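PDB 3EP1: PGRP-Hd - Peptidoglycan recognition protein homologue from Alvinella pompejana, which probably recognises bacterial peptidoglycan in innate immunity, as a homologue of peptidoglycan recognition proteins with an amidase-like domain. Local coordinates for residues D3-R8 and G88-G93. Sequence-based numbering, arbitrary orientation.
Sequences DSIVPR and GVIYEG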
loop_
_atom_site.group_PDB
_atom_site.type_symbol
_atom_site.label_atom_id
_atom_site.label_comp_id
_atom_site.label_asym_id
_atom_site.label_seq_id
_atom_site.Cartn_x
_atom_site.Cartn_y
_atom_site.Cartn_z
ATOM N N ASP A 3 -10.338 2.801 -0.779
ATOM C CA ASP A 3 -10.934 1.515 -0.430
ATOM C C ASP A 3 -9.900 0.407 -0.221
ATOM O O ASP A 3 -8.853 0.390 -0.863
ATOM C CB ASP A 3 -11.947 1.114 -1.502
ATOM C CG ASP A 3 -13.074 2.127 -1.632
ATOM O OD1 ASP A 3 -13.717 2.420 -0.594
ATOM O OD2 ASP A 3 -13.310 2.636 -2.759
ATOM N N SER A 4 -10.188 -0.516 0.692
ATOM C CA SER A 4 -9.250 -1.595 0.956
ATOM C C SER A 4 -9.386 -2.704 -0.076
ATOM O O SER A 4 -10.357 -2.750 -0.830
ATOM C CB SER A 4 -9.476 -2.184 2.347
ATOM O OG SER A 4 -10.631 -3.004 2.366
ATOM N N ILE A 5 -8.388 -3.578 -0.118
ATOM C CA ILE A 5 -8.397 -4.709 -1.025
ATOM C C ILE A 5 -9.477 -5.632 -0.469
ATOM O O ILE A 5 -9.620 -5.748 0.750
ATOM C CB ILE A 5 -7.009 -5.407 -1.029
ATOM C CG1 ILE A 5 -5.991 -4.514 -1.757
ATOM C CG2 ILE A 5 -7.090 -6.768 -1.698
ATOM C CD1 ILE A 5 -4.545 -4.866 -1.492
ATOM N N VAL A 6 -10.257 -6.261 -1.343
ATOM C CA VAL A 6 -11.312 -7.163 -0.882
ATOM C C VAL A 6 -10.717 -8.505 -0.422
ATOM O O VAL A 6 -10.169 -9.259 -1.220
ATOM C CB VAL A 6 -12.359 -7.416 -1.986
ATOM C CG1 VAL A 6 -13.419 -8.366 -1.478
ATOM C CG2 VAL A 6 -13.003 -6.103 -2.411
ATOM N N PRO A 7 -10.838 -8.818 0.878
ATOM C CA PRO A 7 -10.312 -10.058 1.457
ATOM C C PRO A 7 -11.023 -11.313 0.963
ATOM O O PRO A 7 -12.164 -11.249 0.507
ATOM C CB PRO A 7 -10.498 -9.831 2.951
ATOM C CG PRO A 7 -11.807 -9.102 2.982
ATOM C CD PRO A 7 -11.654 -8.091 1.867
ATOM N N ARG A 8 -10.330 -12.448 1.065
ATOM C CA ARG A 8 -10.848 -13.748 0.637
ATOM C C ARG A 8 -12.252 -14.011 1.166
ATOM O O ARG A 8 -13.145 -14.409 0.419
ATOM C CB ARG A 8 -9.942 -14.882 1.127
ATOM C CG ARG A 8 -8.559 -14.929 0.512
ATOM C CD ARG A 8 -7.721 -16.030 1.155
ATOM N NE ARG A 8 -8.234 -17.368 0.863
ATOM C CZ ARG A 8 -8.022 -18.019 -0.276
ATOM N NH1 ARG A 8 -7.302 -17.458 -1.236
ATOM N NH2 ARG A 8 -8.521 -19.233 -0.455
ATOM N N GLY A 88 -11.912 -0.856 -10.896
ATOM C CA GLY A 88 -10.818 -0.610 -9.972
ATOM C C GLY A 88 -10.848 -1.349 -8.646
ATOM O O GLY A 88 -10.042 -1.066 -7.760
ATOM N N VAL A 89 -11.766 -2.294 -8.495
ATOM C CA VAL A 89 -11.859 -3.062 -7.262
ATOM C C VAL A 89 -10.786 -4.154 -7.252
ATOM O O VAL A 89 -10.661 -4.916 -8.203
ATOM C CB VAL A 89 -13.257 -3.715 -7.129
ATOM C CG1 VAL A 89 -13.362 -4.473 -5.814
ATOM C CG2 VAL A 89 -14.345 -2.640 -7.228
ATOM N N ILE A 90 -10.011 -4.226 -6.178
ATOM C CA ILE A 90 -8.961 -5.234 -6.060
ATOM C C ILE A 90 -9.395 -6.367 -5.133
ATOM O O ILE A 90 -9.839 -6.113 -4.017
ATOM C CB ILE A 90 -7.659 -4.632 -5.485
ATOM C CG1 ILE A 90 -7.171 -3.476 -6.356
ATOM C CG2 ILE A 90 -6.587 -5.695 -5.418
ATOM C CD1 ILE A 90 -5.888 -2.813 -5.839
ATOM N N TYR A 91 -9.256 -7.612 -5.584
ATOM C CA TYR A 91 -9.645 -8.755 -4.762
ATOM C C TYR A 91 -8.454 -9.590 -4.352
ATOM O O TYR A 91 -7.551 -9.848 -5.147
ATOM C CB TYR A 91 -10.633 -9.677 -5.492
ATOM C CG TYR A 91 -11.906 -9.013 -5.942
ATOM C CD1 TYR A 91 -11.980 -8.384 -7.179
ATOM C CD2 TYR A 91 -13.035 -8.998 -5.123
ATOM C CE1 TYR A 91 -13.141 -7.757 -7.597
ATOM C CE2 TYR A 91 -14.209 -8.369 -5.533
ATOM C CZ TYR A 91 -14.254 -7.753 -6.769
ATOM O OH TYR A 91 -15.410 -7.128 -7.197
ATOM N N GLU A 92 -8.465 -10.038 -3.108
ATOM C CA GLU A 92 -7.377 -10.853 -2.626
ATOM C C GLU A 92 -7.556 -12.292 -3.094
ATOM O O GLU A 92 -8.604 -12.892 -2.887
ATOM C CB GLU A 92 -7.296 -10.814 -1.095
ATOM C CG GLU A 92 -6.282 -11.812 -0.552
ATOM C CD GLU A 92 -6.285 -11.930 0.950
ATOM O OE1 GLU A 92 -7.328 -11.649 1.580
ATOM O OE2 GLU A 92 -5.238 -12.333 1.495
ATOM N N GLY A 93 -6.536 -12.826 -3.752
ATOM C CA GLY A 93 -6.580 -14.202 -4.193
ATOM C C GLY A 93 -5.758 -14.923 -3.148
ATOM O O GLY A 93 -6.154 -14.999 -1.988
HETATM O O HOH W 1 -10.407 -2.298 -3.636
#
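Val6 N donates to Ile90 O over 2.7 Å, and the N-H...O angle of 172° makes this bond almost straight. Glu92 N answers with a bond of 2.7 Å to Val6 O, so both backbone polar groups of Val6 are spent on the two neighbours of Tyr91. These two bonds, bracketing Tyr91 while the segments run broadly the same way, define a single parallel bridge; one water extends it, donating to Ser4 O and accepting from Ile90 N. Val6 CG1, anti to the backbone N, comes to the CD2 side of the Tyr91 ring, which leaves Val6 CG2 beside that N, where it meets Val89 CG1. Val6 CB also lies 3.6 Å from Tyr91 CD2. Ile5 packs instead on Ile90, with Ile5 CG1 3.9 Å from Ile90 CG2. Beyond Pro7, Arg8 N reaches Glu92 OE1 on its anti side at 3.1 Å, 34° out of the carboxylate plane. The Arg8 chain bends at chi3 (66°), bringing Arg8 NH1 to Gly93 O at 2.8 Å, the donor above the carbonyl plane; NH1 also forms a salt bridge with Asp77. A leucine in place of Arg8 would probably leave Gly93 O without this donor and Asp77 without its cationic mate. Parallel pairing thus lays the N-terminal segment along strand 90-92, an edge strand of the mixed sheet within this chain, in a PGRP/amidase-like alpha/beta fold.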